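Local coordinates for ankyrin repeat domain-containing protein EMB506, chloroplastic (Arabidopsis thaliana, PDB 6JD6), which takes part in the initial differentiation of the proplastid during embryo development and is required for correct cotyledon and leaf margin development, at residues 219-231 and 258-271. Residues are numbered along the deposited sequence; the frame is centred on the assembly and turned at random.
With SO4 (sulfate ion), chain C; SO4 (sulfate ion), chain H.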
loop_
_atom_site.group_PDB
_atom_site.type_symbol
_atom_site.label_atom_id
_atom_site.label_comp_id
_atom_site.label_asym_id
_atom_site.label_seq_id
_atom_site.Cartn_x
_atom_site.Cartn_y
_atom_site.Cartn_z
ATOM N N VAL A 219 7.346 -15.173 -9.994
ATOM C CA VAL A 219 8.687 -15.429 -10.500
ATOM C C VAL A 219 9.564 -14.164 -10.463
ATOM O O VAL A 219 10.743 -14.226 -10.120
ATOM C CB VAL A 219 8.628 -16.018 -11.920
ATOM C CG1 VAL A 219 10.017 -16.217 -12.475
ATOM C CG2 VAL A 219 7.869 -17.347 -11.900
ATOM N N GLN A 220 8.984 -13.018 -10.800
ATOM C CA GLN A 220 9.714 -11.754 -10.712
ATOM C C GLN A 220 10.183 -11.490 -9.278
ATOM O O GLN A 220 11.290 -10.988 -9.062
ATOM C CB GLN A 220 8.847 -10.589 -11.195
ATOM C CG GLN A 220 9.605 -9.272 -11.356
ATOM C CD GLN A 220 8.680 -8.088 -11.515
ATOM O OE1 GLN A 220 7.785 -7.871 -10.696
ATOM N NE2 GLN A 220 8.884 -7.314 -12.572
ATOM N N SER A 221 9.348 -11.844 -8.303
ATOM C CA SER A 221 9.684 -11.643 -6.893
ATOM C C SER A 221 10.692 -12.678 -6.391
ATOM O O SER A 221 11.185 -12.578 -5.269
ATOM C CB SER A 221 8.424 -11.687 -6.022
ATOM O OG SER A 221 7.980 -13.023 -5.840
ATOM N N ARG A 222 10.985 -13.668 -7.236
ATOM C CA ARG A 222 11.921 -14.767 -6.937
ATOM C C ARG A 222 11.430 -15.693 -5.827
ATOM O O ARG A 222 12.203 -16.493 -5.293
ATOM C CB ARG A 222 13.339 -14.261 -6.606
ATOM C CG ARG A 222 13.839 -13.104 -7.475
ATOM C CD ARG A 222 13.590 -13.373 -8.950
ATOM N NE ARG A 222 14.525 -14.332 -9.528
ATOM C CZ ARG A 222 14.384 -14.855 -10.741
ATOM N NH1 ARG A 222 13.325 -14.536 -11.475
ATOM N NH2 ARG A 222 15.286 -15.703 -11.215
ATOM N N ASN A 223 10.150 -15.598 -5.485
ATOM C CA ASN A 223 9.617 -16.400 -4.387
ATOM C C ASN A 223 9.219 -17.816 -4.798
ATOM O O ASN A 223 8.224 -18.018 -5.502
ATOM C CB ASN A 223 8.434 -15.699 -3.722
ATOM C CG ASN A 223 8.105 -16.296 -2.370
ATOM O OD1 ASN A 223 7.404 -17.305 -2.275
ATOM N ND2 ASN A 223 8.635 -15.689 -1.312
ATOM N N ARG A 224 9.995 -18.793 -4.340
ATOM C CA ARG A 224 9.765 -20.192 -4.675
ATOM C C ARG A 224 8.457 -20.745 -4.102
ATOM O O ARG A 224 7.724 -21.446 -4.797
ATOM C CB ARG A 224 10.954 -21.045 -4.216
ATOM C CG ARG A 224 12.240 -20.762 -4.989
ATOM C CD ARG A 224 13.460 -21.367 -4.303
ATOM N NE ARG A 224 13.740 -20.728 -3.020
ATOM C CZ ARG A 224 14.786 -21.019 -2.251
ATOM N NH1 ARG A 224 15.655 -21.942 -2.637
ATOM N NH2 ARG A 224 14.962 -20.386 -1.099
ATOM N N ASP A 225 8.170 -20.441 -2.839
ATOM C CA ASP A 225 6.951 -20.938 -2.197
ATOM C C ASP A 225 5.677 -20.483 -2.907
ATOM O O ASP A 225 4.769 -21.280 -3.137
ATOM C CB ASP A 225 6.887 -20.517 -0.726
ATOM C CG ASP A 225 7.817 -21.324 0.151
ATOM O OD1 ASP A 225 8.303 -22.380 -0.307
ATOM O OD2 ASP A 225 8.052 -20.907 1.305
ATOM N N ILE A 226 5.611 -19.200 -3.243
ATOM C CA ILE A 226 4.423 -18.654 -3.892
ATOM C C ILE A 226 4.314 -19.096 -5.355
ATOM O O ILE A 226 3.219 -19.395 -5.837
ATOM C CB ILE A 226 4.355 -17.122 -3.744
ATOM C CG1 ILE A 226 4.071 -16.766 -2.279
ATOM C CG2 ILE A 226 3.278 -16.535 -4.646
ATOM C CD1 ILE A 226 4.093 -15.282 -1.990
ATOM N N THR A 227 5.447 -19.159 -6.047
ATOM C CA THR A 227 5.479 -19.713 -7.401
ATOM C C THR A 227 4.927 -21.138 -7.398
ATOM O O THR A 227 4.076 -21.491 -8.219
ATOM C CB THR A 227 6.908 -19.709 -7.992
ATOM O OG1 THR A 227 7.363 -18.358 -8.153
ATOM C CG2 THR A 227 6.939 -20.411 -9.353
ATOM N N LYS A 228 5.398 -21.947 -6.453
ATOM C CA LYS A 228 4.970 -23.339 -6.352
ATOM C C LYS A 228 3.483 -23.471 -6.046
ATOM O O LYS A 228 2.789 -24.296 -6.639
ATOM C CB LYS A 228 5.779 -24.086 -5.288
ATOM C CG LYS A 228 5.310 -25.519 -5.072
ATOM C CD LYS A 228 6.280 -26.319 -4.214
ATOM C CE LYS A 228 5.845 -27.774 -4.121
ATOM N NZ LYS A 228 6.861 -28.630 -3.441
ATOM N N ILE A 229 2.991 -22.660 -5.118
ATOM C CA ILE A 229 1.597 -22.789 -4.715
ATOM C C ILE A 229 0.628 -22.317 -5.806
ATOM O O ILE A 229 -0.479 -22.839 -5.922
ATOM C CB ILE A 229 1.314 -22.126 -3.345
ATOM C CG1 ILE A 229 0.179 -22.862 -2.636
ATOM C CG2 ILE A 229 1.017 -20.647 -3.493
ATOM C CD1 ILE A 229 -0.083 -22.359 -1.246
ATOM N N LEU A 230 1.052 -21.350 -6.618
ATOM C CA LEU A 230 0.259 -20.939 -7.772
ATOM C C LEU A 230 0.143 -22.085 -8.779
ATOM O O LEU A 230 -0.941 -22.369 -9.284
ATOM C CB LEU A 230 0.866 -19.698 -8.434
ATOM C CG LEU A 230 0.636 -18.370 -7.705
ATOM C CD1 LEU A 230 1.483 -17.246 -8.311
ATOM C CD2 LEU A 230 -0.842 -18.008 -7.732
ATOM N N LEU A 231 1.266 -22.745 -9.058
ATOM C CA LEU A 231 1.295 -23.868 -9.996
ATOM C C LEU A 231 0.460 -25.051 -9.499
ATOM O O LEU A 231 -0.172 -25.758 -10.286
ATOM C CB LEU A 231 2.740 -24.316 -10.245
ATOM C CG LEU A 231 3.631 -23.349 -11.031
ATOM C CD1 LEU A 231 5.097 -23.747 -10.912
ATOM C CD2 LEU A 231 3.207 -23.306 -12.501
ATOM N N PHE A 258 20.165 -15.324 -8.183
ATOM C CA PHE A 258 18.825 -14.806 -7.935
ATOM C C PHE A 258 17.812 -15.945 -7.838
ATOM O O PHE A 258 16.644 -15.773 -8.190
ATOM C CB PHE A 258 18.401 -13.828 -9.038
ATOM C CG PHE A 258 19.000 -12.455 -8.898
ATOM C CD1 PHE A 258 18.337 -11.464 -8.198
ATOM C CD2 PHE A 258 20.225 -12.157 -9.471
ATOM C CE1 PHE A 258 18.884 -10.199 -8.068
ATOM C CE2 PHE A 258 20.775 -10.893 -9.347
ATOM C CZ PHE A 258 20.106 -9.917 -8.645
ATOM N N LYS A 259 18.275 -17.103 -7.374
ATOM C CA LYS A 259 17.437 -18.292 -7.231
ATOM C C LYS A 259 16.831 -18.723 -8.566
ATOM O O LYS A 259 15.773 -19.348 -8.609
ATOM C CB LYS A 259 16.346 -18.057 -6.177
ATOM C CG LYS A 259 16.906 -17.865 -4.769
ATOM C CD LYS A 259 16.172 -16.779 -4.008
ATOM C CE LYS A 259 14.786 -17.229 -3.597
ATOM N NZ LYS A 259 13.988 -16.086 -3.074
ATOM N N SER A 260 17.524 -18.394 -9.651
ATOM C CA SER A 260 16.998 -18.606 -10.994
ATOM C C SER A 260 16.818 -20.077 -11.332
ATOM O O SER A 260 15.797 -20.465 -11.899
ATOM C CB SER A 260 17.895 -17.937 -12.031
ATOM O OG SER A 260 17.906 -16.534 -11.844
ATOM N N TYR A 261 17.807 -20.897 -10.993
ATOM C CA TYR A 261 17.729 -22.316 -11.306
ATOM C C TYR A 261 16.584 -23.008 -10.568
ATOM O O TYR A 261 15.891 -23.842 -11.141
ATOM C CB TYR A 261 19.049 -23.034 -11.017
ATOM C CG TYR A 261 18.997 -24.487 -11.425
ATOM C CD1 TYR A 261 19.071 -24.850 -12.762
ATOM C CD2 TYR A 261 18.842 -25.494 -10.480
ATOM C CE1 TYR A 261 19.008 -26.172 -13.148
ATOM C CE2 TYR A 261 18.782 -26.824 -10.858
ATOM C CZ TYR A 261 18.865 -27.154 -12.195
ATOM O OH TYR A 261 18.802 -28.469 -12.591
ATOM N N ASP A 262 16.391 -22.662 -9.300
ATOM C CA ASP A 262 15.307 -23.242 -8.515
ATOM C C ASP A 262 13.952 -22.913 -9.121
ATOM O O ASP A 262 13.077 -23.775 -9.209
ATOM C CB ASP A 262 15.355 -22.753 -7.065
ATOM C CG ASP A 262 16.488 -23.376 -6.280
ATOM O OD1 ASP A 262 17.023 -24.413 -6.729
ATOM O OD2 ASP A 262 16.840 -22.832 -5.213
ATOM N N LEU A 263 13.785 -21.663 -9.537
ATOM C CA LEU A 263 12.543 -21.226 -10.160
ATOM C C LEU A 263 12.298 -21.943 -11.493
ATOM O O LEU A 263 11.178 -22.382 -11.771
ATOM C CB LEU A 263 12.541 -19.705 -10.340
ATOM C CG LEU A 263 12.444 -18.927 -9.022
ATOM C CD1 LEU A 263 12.786 -17.465 -9.225
ATOM C CD2 LEU A 263 11.055 -19.069 -8.404
ATOM N N VAL A 264 13.346 -22.064 -12.302
ATOM C CA VAL A 264 13.263 -22.778 -13.575
ATOM C C VAL A 264 12.828 -24.223 -13.346
ATOM O O VAL A 264 11.976 -24.754 -14.059
ATOM C CB VAL A 264 14.617 -22.760 -14.321
ATOM C CG1 VAL A 264 14.666 -23.847 -15.399
ATOM C CG2 VAL A 264 14.873 -21.388 -14.923
ATOM N N LYS A 265 13.414 -24.845 -12.330
ATOM C CA LYS A 265 13.095 -26.217 -11.968
ATOM C C LYS A 265 11.610 -26.370 -11.628
ATOM O O LYS A 265 10.940 -27.259 -12.145
ATOM C CB LYS A 265 13.984 -26.659 -10.806
ATOM C CG LYS A 265 13.830 -28.100 -10.385
ATOM C CD LYS A 265 15.117 -28.616 -9.751
ATOM C CE LYS A 265 15.610 -27.687 -8.646
ATOM N NZ LYS A 265 16.826 -28.225 -7.968
ATOM N N LEU A 266 11.097 -25.489 -10.774
ATOM C CA LEU A 266 9.673 -25.462 -10.456
ATOM C C LEU A 266 8.807 -25.314 -11.706
ATOM O O LEU A 266 7.766 -25.957 -11.832
ATOM C CB LEU A 266 9.359 -24.317 -9.490
ATOM C CG LEU A 266 9.785 -24.494 -8.032
ATOM C CD1 LEU A 266 9.511 -23.225 -7.240
ATOM C CD2 LEU A 266 9.066 -25.684 -7.411
ATOM N N LEU A 267 9.244 -24.461 -12.628
ATOM C CA LEU A 267 8.467 -24.158 -13.823
ATOM C C LEU A 267 8.517 -25.280 -14.853
ATOM O O LEU A 267 7.668 -25.349 -15.737
ATOM C CB LEU A 267 8.945 -22.845 -14.450
ATOM C CG LEU A 267 8.618 -21.580 -13.659
ATOM C CD1 LEU A 267 9.455 -20.405 -14.148
ATOM C CD2 LEU A 267 7.128 -21.262 -13.757
ATOM N N LYS A 268 9.507 -26.157 -14.738
ATOM C CA LYS A 268 9.654 -27.260 -15.684
ATOM C C LYS A 268 9.019 -28.550 -15.177
ATOM O O LYS A 268 8.755 -29.464 -15.954
ATOM C CB LYS A 268 11.129 -27.495 -16.011
ATOM C CG LYS A 268 11.734 -26.443 -16.928
ATOM C CD LYS A 268 11.074 -26.465 -18.302
ATOM C CE LYS A 268 11.766 -25.512 -19.268
ATOM N NZ LYS A 268 11.156 -25.541 -20.635
ATOM N N ILE A 269 8.769 -28.616 -13.874
ATOM C CA ILE A 269 8.263 -29.838 -13.256
ATOM C C ILE A 269 6.827 -29.705 -12.733
ATOM O O ILE A 269 5.989 -30.564 -12.999
ATOM C CB ILE A 269 9.196 -30.305 -12.125
ATOM C CG1 ILE A 269 10.577 -30.632 -12.697
ATOM C CG2 ILE A 269 8.614 -31.513 -11.413
ATOM C CD1 ILE A 269 11.606 -30.991 -11.648
ATOM N N MET A 270 6.548 -28.631 -11.997
ATOM C CA MET A 270 5.213 -28.404 -11.439
ATOM C C MET A 270 4.221 -27.916 -12.501
ATOM O O MET A 270 4.594 -27.156 -13.399
ATOM C CB MET A 270 5.272 -27.400 -10.280
ATOM C CG MET A 270 6.107 -27.856 -9.092
ATOM S SD MET A 270 5.481 -29.365 -8.326
ATOM C CE MET A 270 6.751 -29.675 -7.100
ATOM N N PRO A 271 2.952 -28.357 -12.404
ATOM C CA PRO A 271 2.444 -29.305 -11.403
ATOM C C PRO A 271 2.781 -30.754 -11.757
ATOM O O PRO A 271 3.192 -31.023 -12.888
ATOM C CB PRO A 271 0.932 -29.087 -11.460
ATOM C CG PRO A 271 0.680 -28.678 -12.863
ATOM C CD PRO A 271 1.871 -27.846 -13.267
HETATM S S SO4 C . 11.506 -18.526 -1.079
HETATM O O1 SO4 C . 12.515 -19.154 -0.231
HETATM O O2 SO4 C . 10.267 -19.298 -1.025
HETATM O O3 SO4 C . 11.238 -17.172 -0.606
HETATM O O4 SO4 C . 12.016 -18.455 -2.446
HETATM S S SO4 H . 20.819 -20.062 -8.589
HETATM O O1 SO4 H . 22.056 -20.828 -8.721
HETATM O O2 SO4 H . 19.721 -20.961 -8.238
HETATM O O3 SO4 H . 20.982 -19.059 -7.538
HETATM O O4 SO4 H . 20.526 -19.398 -9.857
#
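Arg222 and Leu263 join two neighbouring ankyrin repeats, the fourth and fifth, whose second helices, 224-231 and 260-269, stack nearly parallel (7° between axes, closest approach of the axes 10.1 Å). Arg222 has positive phi in a Schellman motif after the preceding helix; bends at chi2 and chi3 (-76°) fold its guanidinium over Leu263, whose CD1 sits 3.4 Å from Arg222 CZ, above the centre of one face. At the edge, Arg222 NE donates to Phe258 O at 2.9 Å, in the carbonyl plane and fairly straight (159°). Arg222 NH1 bonds back to Val219 O and on to Leu250 O, while NH2 reaches Ala251 O. With an alanine here, Phe258 O, Leu250 O and Ala251 O would probably lose their guanidinium donors, and Leu263 CD1 its lid. Arg222 O accepts from Lys259 NZ (2.9 Å), which approaches above the carbonyl plane. Arg224 NH1 makes a salt bridge to Asp262 OD2 (3.0 Å), met on the anti side; the two planes are nearly parallel but offset. Arg224 NE and NH2 donate to a sulfate, probably from the crystallisation liquor. Val219 CG2 meets Leu267 CD1 tip to tip, and at the far end Leu231 CD1 packs 3.7 Å from Met270 CB.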